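Local coordinates for protein scyllo-inositol 2-dehydrogenase (NADP(+)) IolW (Bacillus subtilis subsp. subtilis, PDB 3GDO) that catalyses the reversible NADPH-dependent reduction of scyllo-inosose to scyllo-inositol and does not accept NADH in place of NADPH, at residues L118-H123 against L303-K308. Sequence-based numbering, arbitrary orientation.
Sequences LLSVYH and LTYYRK
Y305 reaches from helix 303-315 to strand 119-122, the edge strand of the parallel Rossmann sheet, and does two jobs there. Its OH donates a hydrogen bond to S120 OG at 2.8 Å, and S120 OG is in turn hydrogen-bonded to V321 O; one face of the Y305 ring takes the edge of Y122. That pair is a T-shaped stack, planes at 83° and centroids 5.0 Å apart, with Y122 CD1 lying 3.5 Å from Y305 CE2, nearer the rim of the ring than its middle. CG of Y305 stands anti to the backbone N (chi1 174°), which carries the phenol toward the strand; the axes of strand 119-122 and helix segment 303-308 run nearly antiparallel, 10.9 Å apart at closest approach. Packing is tight around this ring and thins toward Y306, whose CE2 meets Y122 CE1 at 3.9 Å; the two ring planes are only 28° apart, but the rings are offset enough to share little face. Y306 OH is hydrogen-bonded to H21 ND1. Beyond them the helix turns R307 and K308 out to solvent. With Y305 cut back to an alanine, S120 OG would probably lose its phenol donor and the edge of Y122 the face it packs against. Since a carbonyl can only accept, S120 OG must pass its own proton to V321 O, so the buried hydroxyls form a directed chain beside the T-shaped pair, with no salt bridge between the segments.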
ATOM      1  N   LEU B 118      -5.206  12.288  36.794  1.00 40.93           N
ATOM      2  CA  LEU B 118      -5.509  11.848  35.436  1.00 39.23           C
ATOM      3  C   LEU B 118      -4.427  12.276  34.444  1.00 38.49           C
ATOM      4  O   LEU B 118      -4.077  13.462  34.363  1.00 38.72           O
ATOM      5  CB  LEU B 118      -6.862  12.411  35.007  1.00 38.09           C
ATOM      6  CG  LEU B 118      -7.991  11.907  35.907  1.00 38.99           C
ATOM      7  CD1 LEU B 118      -9.292  12.618  35.571  1.00 36.98           C
ATOM      8  CD2 LEU B 118      -8.143  10.342  35.795  1.00 37.41           C
ATOM      9  N   LEU B 119      -3.911  11.313  33.695  1.00 38.02           N
ATOM     10  CA  LEU B 119      -2.905  11.557  32.659  1.00 36.88           C
ATOM     11  C   LEU B 119      -3.450  11.078  31.310  1.00 36.94           C
ATOM     12  O   LEU B 119      -3.810   9.889  31.139  1.00 37.09           O
ATOM     13  CB  LEU B 119      -1.592  10.855  32.995  1.00 36.22           C
ATOM     14  CG  LEU B 119      -0.464  11.045  31.977  1.00 36.48           C
ATOM     15  CD1 LEU B 119      -0.098  12.527  31.795  1.00 32.30           C
ATOM     16  CD2 LEU B 119       0.744  10.224  32.343  1.00 37.19           C
ATOM     17  N   SER B 120      -3.563  12.013  30.366  1.00 35.83           N
ATOM     18  CA  SER B 120      -4.081  11.700  29.036  1.00 34.17           C
ATOM     19  C   SER B 120      -3.103  12.238  27.953  1.00 34.75           C
ATOM     20  O   SER B 120      -2.149  13.009  28.260  1.00 32.82           O
ATOM     21  CB  SER B 120      -5.475  12.290  28.884  1.00 34.35           C
ATOM     22  OG  SER B 120      -6.136  11.847  27.694  1.00 34.51           O
ATOM     23  N   VAL B 121      -3.316  11.791  26.709  1.00 33.50           N
ATOM     24  CA  VAL B 121      -2.451  12.160  25.571  1.00 32.65           C
ATOM     25  C   VAL B 121      -3.409  12.625  24.489  1.00 31.84           C
ATOM     26  O   VAL B 121      -4.410  11.988  24.260  1.00 30.14           O
ATOM     27  CB  VAL B 121      -1.606  10.970  25.088  1.00 33.45           C
ATOM     28  CG1 VAL B 121      -0.749  11.353  23.821  1.00 34.10           C
ATOM     29  CG2 VAL B 121      -0.682  10.505  26.204  1.00 32.63           C
ATOM     30  N   TYR B 122      -3.122  13.756  23.856  1.00 32.17           N
ATOM     31  CA  TYR B 122      -4.061  14.332  22.887  1.00 32.88           C
ATOM     32  C   TYR B 122      -3.982  13.592  21.512  1.00 32.30           C
ATOM     33  O   TYR B 122      -3.398  14.131  20.548  1.00 32.82           O
ATOM     34  CB  TYR B 122      -3.791  15.856  22.766  1.00 32.67           C
ATOM     35  CG  TYR B 122      -4.849  16.655  22.013  1.00 33.39           C
ATOM     36  CD1 TYR B 122      -6.159  16.644  22.436  1.00 36.17           C
ATOM     37  CD2 TYR B 122      -4.514  17.420  20.855  1.00 32.41           C
ATOM     38  CE1 TYR B 122      -7.140  17.385  21.765  1.00 35.64           C
ATOM     39  CE2 TYR B 122      -5.494  18.173  20.158  1.00 32.63           C
ATOM     40  CZ  TYR B 122      -6.804  18.141  20.633  1.00 37.18           C
ATOM     41  OH  TYR B 122      -7.836  18.801  19.998  1.00 39.31           O
ATOM     42  N   HIS B 123      -4.544  12.375  21.438  1.00 31.39           N
ATOM     43  CA  HIS B 123      -4.692  11.628  20.174  1.00 31.19           C
ATOM     44  C   HIS B 123      -6.033  11.963  19.572  1.00 31.44           C
ATOM     45  O   HIS B 123      -6.965  11.142  19.546  1.00 31.57           O
ATOM     46  CB  HIS B 123      -4.504  10.116  20.356  1.00 30.64           C
ATOM     47  CG  HIS B 123      -3.063   9.699  20.353  1.00 32.21           C
ATOM     48  ND1 HIS B 123      -2.273   9.756  19.217  1.00 32.52           N
ATOM     49  CD2 HIS B 123      -2.255   9.263  21.350  1.00 34.87           C
ATOM     50  CE1 HIS B 123      -1.054   9.328  19.508  1.00 34.03           C
ATOM     51  NE2 HIS B 123      -1.012   9.027  20.799  1.00 35.92           N
ATOM     52  N   LEU B 303     -13.806  18.653  19.787  1.00 36.25           N
ATOM     53  CA  LEU B 303     -14.427  19.066  21.069  1.00 37.42           C
ATOM     54  C   LEU B 303     -14.705  17.873  21.953  1.00 37.48           C
ATOM     55  O   LEU B 303     -14.592  17.968  23.197  1.00 38.02           O
ATOM     56  CB  LEU B 303     -15.737  19.824  20.839  1.00 37.08           C
ATOM     57  CG  LEU B 303     -15.624  21.215  20.195  1.00 36.46           C
ATOM     58  CD1 LEU B 303     -17.044  21.835  20.018  1.00 37.04           C
ATOM     59  CD2 LEU B 303     -14.700  22.128  21.055  1.00 38.46           C
ATOM     60  N   THR B 304     -15.055  16.749  21.317  1.00 37.05           N
ATOM     61  CA  THR B 304     -15.443  15.559  22.051  1.00 36.45           C
ATOM     62  C   THR B 304     -14.334  15.130  23.020  1.00 37.16           C
ATOM     63  O   THR B 304     -14.640  14.784  24.172  1.00 36.96           O
ATOM     64  CB  THR B 304     -15.903  14.405  21.097  1.00 36.48           C
ATOM     65  OG1 THR B 304     -16.988  14.875  20.290  1.00 35.43           O
ATOM     66  CG2 THR B 304     -16.344  13.151  21.846  1.00 34.66           C
ATOM     67  N   TYR B 305     -13.061  15.178  22.591  1.00 35.77           N
ATOM     68  CA  TYR B 305     -11.966  14.861  23.508  1.00 35.28           C
ATOM     69  C   TYR B 305     -12.074  15.740  24.786  1.00 35.49           C
ATOM     70  O   TYR B 305     -11.953  15.249  25.909  1.00 34.46           O
ATOM     71  CB  TYR B 305     -10.598  15.062  22.851  1.00 34.73           C
ATOM     72  CG  TYR B 305      -9.433  14.887  23.798  1.00 32.86           C
ATOM     73  CD1 TYR B 305      -8.806  13.656  23.921  1.00 30.10           C
ATOM     74  CD2 TYR B 305      -8.946  15.941  24.541  1.00 30.03           C
ATOM     75  CE1 TYR B 305      -7.742  13.475  24.757  1.00 30.79           C
ATOM     76  CE2 TYR B 305      -7.874  15.762  25.392  1.00 30.89           C
ATOM     77  CZ  TYR B 305      -7.287  14.530  25.497  1.00 28.96           C
ATOM     78  OH  TYR B 305      -6.220  14.324  26.329  1.00 31.20           O
ATOM     79  N   TYR B 306     -12.317  17.032  24.622  1.00 35.12           N
ATOM     80  CA  TYR B 306     -12.325  17.868  25.813  1.00 35.81           C
ATOM     81  C   TYR B 306     -13.606  17.767  26.677  1.00 36.31           C
ATOM     82  O   TYR B 306     -13.535  17.952  27.877  1.00 36.17           O
ATOM     83  CB  TYR B 306     -11.924  19.321  25.497  1.00 35.76           C
ATOM     84  CG  TYR B 306     -10.412  19.511  25.470  1.00 33.51           C
ATOM     85  CD1 TYR B 306      -9.662  19.312  26.613  1.00 33.06           C
ATOM     86  CD2 TYR B 306      -9.739  19.897  24.292  1.00 33.69           C
ATOM     87  CE1 TYR B 306      -8.274  19.462  26.608  1.00 32.75           C
ATOM     88  CE2 TYR B 306      -8.348  20.087  24.272  1.00 29.46           C
ATOM     89  CZ  TYR B 306      -7.625  19.858  25.428  1.00 32.78           C
ATOM     90  OH  TYR B 306      -6.264  20.036  25.478  1.00 34.32           O
ATOM     91  N   ARG B 307     -14.760  17.507  26.068  1.00 37.64           N
ATOM     92  CA  ARG B 307     -15.977  17.247  26.852  1.00 39.12           C
ATOM     93  C   ARG B 307     -15.783  15.983  27.684  1.00 39.73           C
ATOM     94  O   ARG B 307     -16.237  15.902  28.838  1.00 40.23           O
ATOM     95  CB  ARG B 307     -17.190  17.102  25.957  1.00 39.45           C
ATOM     96  CG  ARG B 307     -17.570  18.367  25.238  1.00 39.90           C
ATOM     97  CD  ARG B 307     -18.766  18.120  24.299  1.00 42.12           C
ATOM     98  NE  ARG B 307     -19.281  19.391  23.793  1.00 43.51           N
ATOM     99  CZ  ARG B 307     -19.482  19.689  22.515  1.00 45.53           C
ATOM    100  NH1 ARG B 307     -19.278  18.797  21.564  1.00 46.38           N
ATOM    101  NH2 ARG B 307     -19.970  20.874  22.189  1.00 48.03           N
ATOM    102  N   LYS B 308     -15.074  15.015  27.123  1.00 39.85           N
ATOM    103  CA  LYS B 308     -14.800  13.780  27.845  1.00 40.55           C
ATOM    104  C   LYS B 308     -13.790  13.963  28.976  1.00 39.55           C
ATOM    105  O   LYS B 308     -13.998  13.419  30.063  1.00 39.56           O
ATOM    106  CB  LYS B 308     -14.411  12.639  26.905  1.00 40.53           C
ATOM    107  CG  LYS B 308     -15.569  11.697  26.570  1.00 45.03           C
ATOM    108  CD  LYS B 308     -15.650  11.352  25.071  1.00 48.03           C
ATOM    109  CE  LYS B 308     -16.106   9.898  24.859  1.00 50.01           C
ATOM    110  NZ  LYS B 308     -17.413   9.545  25.499  1.00 50.87           N
TER